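Long-range contact in glycosyl hydrolase BlGH5_18 (Bifidobacterium longum subsp. infantis, PDB 7LQX), which probably hydrolyses glycosidic bonds in N-glycans as a family GH5 glycosidase of a gut bacterium: residues Ala382-Leu396 with Arg424-Tyr437. Residues are numbered along the deposited sequence; the frame is centred on the assembly and turned at random.
Sequences ACGPGGSIFERWMRL and RLETDDEPHGAKYY
The guanidinium of Arg392 is met over one face by the carbonyl oxygen of Thr427, O lying 3.3 Å from CZ, while two acidic side chains meet its edge. This salt-bridge network joins the helix that begins at Ser388 to strand 424-426, an outer strand of the small three-stranded parallel sheet that follows the eight-stranded parallel sheet of the GH5 catalytic barrel. Arginine suits the place because its chain, extended from CG to NE, delivers Arg392 NE to Asp428 OD1 (3.0 Å) and Arg392 NH1 to Glu426 OE2 (2.8 Å). That second bond descends on OE2 from above the carboxylate, the planes standing 86° apart. Arg395, one helical turn on, instead meets Glu426 end-on and nearly coplanar, NH2 to OE1 and NH1 to OE2, both on syn lone pairs and almost straight. Two arginines thus share OE2, which probably keeps Glu426 ionised; Glu399 also holds Arg395 at NE.

At the helix start, Ser388 OG donates to the syn lone pair of Asp428 OD2 (2.7 Å) and accepts from His432 N; with OG set between the backbone N and the carbonyl carbon (chi1 47°), it can reach both. Ser388 N donates to His432 O, so serine and histidine are tied twice, and Ser388 CB packs over the imidazole face as a CH-pi contact. Ile389 CD1 comes against the Asp428 side chain, 3.6 Å from OD2, and Ile389 also reaches Val367 and Leu405 of the sheet.

Just before the helix, the type II turn Gly384-Gly387 meets the chain entering helix 435-439. Glycine suits position 386, since it readily takes the positive phi (90°) of the turn and lets Gly386 CA lie 3.5 Å from Tyr436 CD2. Pro385 O accepts from Tyr436 N, and Lys435 NZ reaches Gly386 O on an in-plane lone pair at 2.8 Å.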
loop_
_atom_site.group_PDB
_atom_site.type_symbol
_atom_site.label_atom_id
_atom_site.label_comp_id
_atom_site.label_asym_id
_atom_site.label_seq_id
_atom_site.Cartn_x
_atom_site.Cartn_y
_atom_site.Cartn_z
ATOM N N ALA A 382 17.319 -18.627 -24.733
ATOM C CA ALA A 382 18.476 -19.506 -24.839
ATOM C C ALA A 382 19.594 -19.106 -23.883
ATOM O O ALA A 382 20.501 -19.907 -23.637
ATOM C CB ALA A 382 19.005 -19.489 -26.270
ATOM N N CYS A 383 19.554 -17.890 -23.347
ATOM C CA CYS A 383 20.554 -17.424 -22.396
ATOM C C CYS A 383 20.249 -17.818 -20.957
ATOM O O CYS A 383 21.121 -17.670 -20.095
ATOM C CB CYS A 383 20.682 -15.900 -22.482
ATOM S SG CYS A 383 21.244 -15.307 -24.072
ATOM N N GLY A 384 19.053 -18.314 -20.670
ATOM C CA GLY A 384 18.695 -18.657 -19.314
ATOM C C GLY A 384 19.043 -20.086 -18.944
ATOM O O GLY A 384 19.468 -20.890 -19.777
ATOM N N PRO A 385 18.820 -20.437 -17.679
ATOM C CA PRO A 385 19.185 -21.779 -17.202
ATOM C C PRO A 385 18.520 -22.885 -18.014
ATOM O O PRO A 385 17.299 -22.910 -18.181
ATOM C CB PRO A 385 18.704 -21.772 -15.744
ATOM C CG PRO A 385 18.745 -20.336 -15.344
ATOM C CD PRO A 385 18.352 -19.564 -16.583
ATOM N N GLY A 386 19.343 -23.811 -18.509
ATOM C CA GLY A 386 18.890 -24.864 -19.391
ATOM C C GLY A 386 18.931 -24.517 -20.862
ATOM O O GLY A 386 18.688 -25.395 -21.698
ATOM N N GLY A 387 19.222 -23.257 -21.203
ATOM C CA GLY A 387 19.257 -22.824 -22.581
ATOM C C GLY A 387 20.575 -23.143 -23.259
ATOM O O GLY A 387 21.581 -23.464 -22.629
ATOM N N SER A 388 20.576 -23.023 -24.589
ATOM C CA SER A 388 21.735 -23.436 -25.371
ATOM C C SER A 388 22.929 -22.504 -25.183
ATOM O O SER A 388 24.073 -22.968 -25.139
ATOM C CB SER A 388 21.339 -23.530 -26.844
ATOM O OG SER A 388 20.609 -22.383 -27.247
ATOM N N ILE A 389 22.704 -21.191 -25.111
ATOM C CA ILE A 389 23.810 -20.266 -24.862
ATOM C C ILE A 389 24.386 -20.509 -23.474
ATOM O O ILE A 389 25.605 -20.599 -23.286
ATOM C CB ILE A 389 23.344 -18.808 -25.016
ATOM C CG1 ILE A 389 22.960 -18.488 -26.462
ATOM C CG2 ILE A 389 24.430 -17.849 -24.529
ATOM C CD1 ILE A 389 24.138 -18.438 -27.442
ATOM N N PHE A 390 23.502 -20.599 -22.476
ATOM C CA PHE A 390 23.892 -20.877 -21.099
ATOM C C PHE A 390 24.779 -22.106 -21.030
ATOM O O PHE A 390 25.871 -22.066 -20.457
ATOM C CB PHE A 390 22.595 -21.078 -20.304
ATOM C CG PHE A 390 22.754 -21.164 -18.802
ATOM C CD1 PHE A 390 23.136 -22.352 -18.194
ATOM C CD2 PHE A 390 22.455 -20.076 -17.999
ATOM C CE1 PHE A 390 23.253 -22.440 -16.812
ATOM C CE2 PHE A 390 22.560 -20.166 -16.616
ATOM C CZ PHE A 390 22.969 -21.345 -16.028
ATOM N N GLU A 391 24.346 -23.205 -21.648
ATOM C CA GLU A 391 25.088 -24.458 -21.523
ATOM C C GLU A 391 26.397 -24.445 -22.303
ATOM O O GLU A 391 27.387 -25.020 -21.839
ATOM C CB GLU A 391 24.187 -25.633 -21.891
ATOM C CG GLU A 391 23.048 -25.753 -20.883
ATOM C CD GLU A 391 22.252 -27.036 -20.954
ATOM O OE1 GLU A 391 22.314 -27.754 -21.974
ATOM O OE2 GLU A 391 21.544 -27.315 -19.965
ATOM N N ARG A 392 26.447 -23.793 -23.466
ATOM C CA ARG A 392 27.724 -23.679 -24.163
ATOM C C ARG A 392 28.733 -22.898 -23.328
ATOM O O ARG A 392 29.903 -23.289 -23.211
ATOM C CB ARG A 392 27.530 -23.026 -25.527
ATOM C CG ARG A 392 26.804 -23.902 -26.523
ATOM C CD ARG A 392 26.646 -23.186 -27.850
ATOM N NE ARG A 392 25.940 -23.989 -28.843
ATOM C CZ ARG A 392 26.515 -24.921 -29.595
ATOM N NH1 ARG A 392 27.812 -25.169 -29.468
ATOM N NH2 ARG A 392 25.804 -25.594 -30.492
ATOM N N TRP A 393 28.304 -21.769 -22.757
ATOM C CA TRP A 393 29.197 -21.007 -21.893
ATOM C C TRP A 393 29.660 -21.865 -20.719
ATOM O O TRP A 393 30.848 -21.900 -20.386
ATOM C CB TRP A 393 28.522 -19.716 -21.418
ATOM C CG TRP A 393 29.465 -18.836 -20.658
ATOM C CD1 TRP A 393 30.225 -17.809 -21.161
ATOM C CD2 TRP A 393 29.787 -18.923 -19.259
ATOM N NE1 TRP A 393 30.979 -17.248 -20.161
ATOM C CE2 TRP A 393 30.738 -17.916 -18.987
ATOM C CE3 TRP A 393 29.369 -19.761 -18.216
ATOM C CZ2 TRP A 393 31.273 -17.722 -17.717
ATOM C CZ3 TRP A 393 29.894 -19.562 -16.959
ATOM C CH2 TRP A 393 30.836 -18.550 -16.717
HETATM N N MSE A 394 28.729 -22.581 -20.086
HETATM C CA MSE A 394 29.069 -23.414 -18.935
HETATM C C MSE A 394 30.101 -24.481 -19.292
HETATM O O MSE A 394 30.985 -24.795 -18.486
HETATM C CB MSE A 394 27.809 -24.055 -18.327
HETATM C CG MSE A 394 26.898 -23.063 -17.632
HETATM SE SE MSE A 394 27.771 -22.348 -16.058
HETATM C CE MSE A 394 26.556 -20.878 -15.747
ATOM N N ARG A 395 29.999 -25.042 -20.499
ATOM C CA ARG A 395 30.950 -26.070 -20.913
ATOM C C ARG A 395 32.344 -25.481 -21.088
ATOM O O ARG A 395 33.332 -26.037 -20.594
ATOM C CB ARG A 395 30.484 -26.715 -22.215
ATOM C CG ARG A 395 31.187 -28.022 -22.515
ATOM C CD ARG A 395 31.094 -28.387 -23.980
ATOM N NE ARG A 395 32.048 -27.608 -24.768
ATOM C CZ ARG A 395 31.725 -26.619 -25.605
ATOM N NH1 ARG A 395 30.457 -26.268 -25.795
ATOM N NH2 ARG A 395 32.682 -25.979 -26.256
ATOM N N LEU A 396 32.439 -24.349 -21.794
ATOM C CA LEU A 396 33.718 -23.672 -21.962
ATOM C C LEU A 396 34.300 -23.242 -20.622
ATOM O O LEU A 396 35.519 -23.320 -20.416
ATOM C CB LEU A 396 33.538 -22.472 -22.887
ATOM C CG LEU A 396 33.362 -22.843 -24.359
ATOM C CD1 LEU A 396 32.809 -21.646 -25.129
ATOM C CD2 LEU A 396 34.669 -23.330 -24.969
ATOM N N ARG A 424 38.815 -17.476 -30.133
ATOM C CA ARG A 424 37.972 -18.593 -30.525
ATOM C C ARG A 424 36.521 -18.186 -30.335
ATOM O O ARG A 424 36.166 -17.614 -29.301
ATOM C CB ARG A 424 38.250 -19.849 -29.688
ATOM C CG ARG A 424 37.187 -20.933 -29.869
ATOM C CD ARG A 424 37.731 -22.338 -29.611
ATOM N NE ARG A 424 38.187 -22.517 -28.236
ATOM C CZ ARG A 424 37.735 -23.446 -27.392
ATOM N NH1 ARG A 424 36.807 -24.322 -27.758
ATOM N NH2 ARG A 424 38.238 -23.505 -26.170
ATOM N N LEU A 425 35.687 -18.496 -31.319
ATOM C CA LEU A 425 34.264 -18.201 -31.262
ATOM C C LEU A 425 33.476 -19.493 -31.396
ATOM O O LEU A 425 33.837 -20.369 -32.186
ATOM C CB LEU A 425 33.869 -17.275 -32.409
ATOM C CG LEU A 425 34.451 -15.861 -32.361
ATOM C CD1 LEU A 425 34.208 -15.153 -33.677
ATOM C CD2 LEU A 425 33.857 -15.084 -31.194
ATOM N N GLU A 426 32.381 -19.594 -30.650
ATOM C CA GLU A 426 31.481 -20.737 -30.740
ATOM C C GLU A 426 30.077 -20.244 -31.056
ATOM O O GLU A 426 29.522 -19.427 -30.316
ATOM C CB GLU A 426 31.492 -21.535 -29.438
ATOM C CG GLU A 426 30.582 -22.741 -29.471
ATOM C CD GLU A 426 30.855 -23.698 -28.342
ATOM O OE1 GLU A 426 32.047 -23.909 -28.022
ATOM O OE2 GLU A 426 29.882 -24.237 -27.779
ATOM N N THR A 427 29.497 -20.749 -32.139
ATOM C CA THR A 427 28.159 -20.334 -32.535
ATOM C C THR A 427 27.105 -21.285 -31.966
ATOM O O THR A 427 27.380 -22.441 -31.649
ATOM C CB THR A 427 28.044 -20.267 -34.060
ATOM O OG1 THR A 427 28.414 -21.527 -34.626
ATOM C CG2 THR A 427 28.957 -19.182 -34.621
ATOM N N ASP A 428 25.880 -20.785 -31.863
ATOM C CA ASP A 428 24.788 -21.548 -31.262
ATOM C C ASP A 428 23.969 -22.169 -32.383
ATOM O O ASP A 428 22.979 -21.603 -32.848
ATOM C CB ASP A 428 23.914 -20.662 -30.389
ATOM C CG ASP A 428 23.006 -21.467 -29.481
ATOM O OD1 ASP A 428 23.291 -22.670 -29.276
ATOM O OD2 ASP A 428 22.018 -20.902 -28.963
ATOM N N ASP A 429 24.360 -23.373 -32.782
ATOM C CA ASP A 429 23.895 -23.932 -34.043
ATOM C C ASP A 429 22.460 -24.432 -33.981
ATOM O O ASP A 429 21.767 -24.424 -35.006
ATOM C CB ASP A 429 24.841 -25.058 -34.463
ATOM C CG ASP A 429 26.264 -24.564 -34.692
ATOM O OD1 ASP A 429 26.432 -23.357 -34.960
ATOM O OD2 ASP A 429 27.212 -25.377 -34.599
ATOM N N GLU A 430 21.993 -24.863 -32.814
ATOM C CA GLU A 430 20.631 -25.376 -32.652
ATOM C C GLU A 430 20.055 -24.800 -31.367
ATOM O O GLU A 430 19.971 -25.483 -30.340
ATOM C CB GLU A 430 20.614 -26.908 -32.641
ATOM C CG GLU A 430 21.033 -27.556 -33.966
ATOM C CD GLU A 430 21.014 -29.080 -33.919
ATOM O OE1 GLU A 430 20.247 -29.646 -33.112
ATOM O OE2 GLU A 430 21.771 -29.710 -34.690
ATOM N N PRO A 431 19.644 -23.530 -31.390
ATOM C CA PRO A 431 19.228 -22.875 -30.142
ATOM C C PRO A 431 18.012 -23.527 -29.504
ATOM O O PRO A 431 17.141 -24.080 -30.180
ATOM C CB PRO A 431 18.911 -21.438 -30.583
ATOM C CG PRO A 431 19.748 -21.236 -31.817
ATOM C CD PRO A 431 19.703 -22.576 -32.515
ATOM N N HIS A 432 17.956 -23.445 -28.177
ATOM C CA HIS A 432 16.786 -23.888 -27.434
ATOM C C HIS A 432 16.690 -23.082 -26.147
ATOM O O HIS A 432 17.680 -22.534 -25.650
ATOM C CB HIS A 432 16.788 -25.394 -27.152
ATOM C CG HIS A 432 17.955 -25.868 -26.350
ATOM N ND1 HIS A 432 18.029 -25.724 -24.981
ATOM C CD2 HIS A 432 19.093 -26.496 -26.723
ATOM C CE1 HIS A 432 19.163 -26.243 -24.546
ATOM N NE2 HIS A 432 19.830 -26.712 -25.583
ATOM N N GLY A 433 15.476 -23.043 -25.597
ATOM C CA GLY A 433 15.153 -22.146 -24.512
ATOM C C GLY A 433 15.591 -22.643 -23.153
ATOM O O GLY A 433 16.178 -23.713 -22.993
ATOM N N ALA A 434 15.263 -21.835 -22.144
ATOM C CA ALA A 434 15.748 -22.019 -20.776
ATOM C C ALA A 434 14.820 -22.968 -20.029
ATOM O O ALA A 434 13.982 -22.571 -19.217
ATOM C CB ALA A 434 15.832 -20.667 -20.080
ATOM N N LYS A 435 15.012 -24.262 -20.281
ATOM C CA LYS A 435 14.058 -25.245 -19.780
ATOM C C LYS A 435 13.978 -25.277 -18.258
ATOM O O LYS A 435 12.938 -25.659 -17.713
ATOM C CB LYS A 435 14.397 -26.629 -20.322
ATOM C CG LYS A 435 15.824 -27.060 -20.086
ATOM C CD LYS A 435 16.038 -28.491 -20.560
ATOM C CE LYS A 435 17.511 -28.837 -20.647
ATOM N NZ LYS A 435 18.152 -28.148 -21.797
ATOM N N TYR A 436 15.044 -24.905 -17.548
ATOM C CA TYR A 436 15.007 -24.940 -16.090
ATOM C C TYR A 436 14.508 -23.638 -15.477
ATOM O O TYR A 436 14.040 -23.639 -14.336
ATOM C CB TYR A 436 16.393 -25.247 -15.522
ATOM C CG TYR A 436 17.000 -26.537 -16.022
ATOM C CD1 TYR A 436 16.249 -27.705 -16.106
ATOM C CD2 TYR A 436 18.330 -26.585 -16.416
ATOM C CE1 TYR A 436 16.816 -28.891 -16.565
ATOM C CE2 TYR A 436 18.901 -27.760 -16.872
ATOM C CZ TYR A 436 18.144 -28.905 -16.953
ATOM O OH TYR A 436 18.736 -30.056 -17.415
ATOM N N TYR A 437 14.627 -22.528 -16.191
ATOM C CA TYR A 437 14.069 -21.270 -15.721
ATOM C C TYR A 437 12.557 -21.326 -15.765
ATOM O O TYR A 437 11.879 -20.958 -14.800
ATOM C CB TYR A 437 14.551 -20.184 -16.671
ATOM C CG TYR A 437 14.330 -18.749 -16.295
ATOM C CD1 TYR A 437 14.976 -18.184 -15.206
ATOM C CD2 TYR A 437 13.551 -17.927 -17.095
ATOM C CE1 TYR A 437 14.816 -16.852 -14.901
ATOM C CE2 TYR A 437 13.387 -16.597 -16.803
ATOM C CZ TYR A 437 14.024 -16.060 -15.710
ATOM O OH TYR A 437 13.876 -14.723 -15.428
HETATM O O HOH W 1 20.944 -29.775 -19.082
HETATM O O HOH W 2 22.612 -27.134 -24.683
HETATM O O HOH W 3 20.345 -29.503 -22.586
HETATM O O HOH W 4 23.008 -25.124 -30.114
HETATM O O HOH W 5 35.539 -26.719 -26.302
#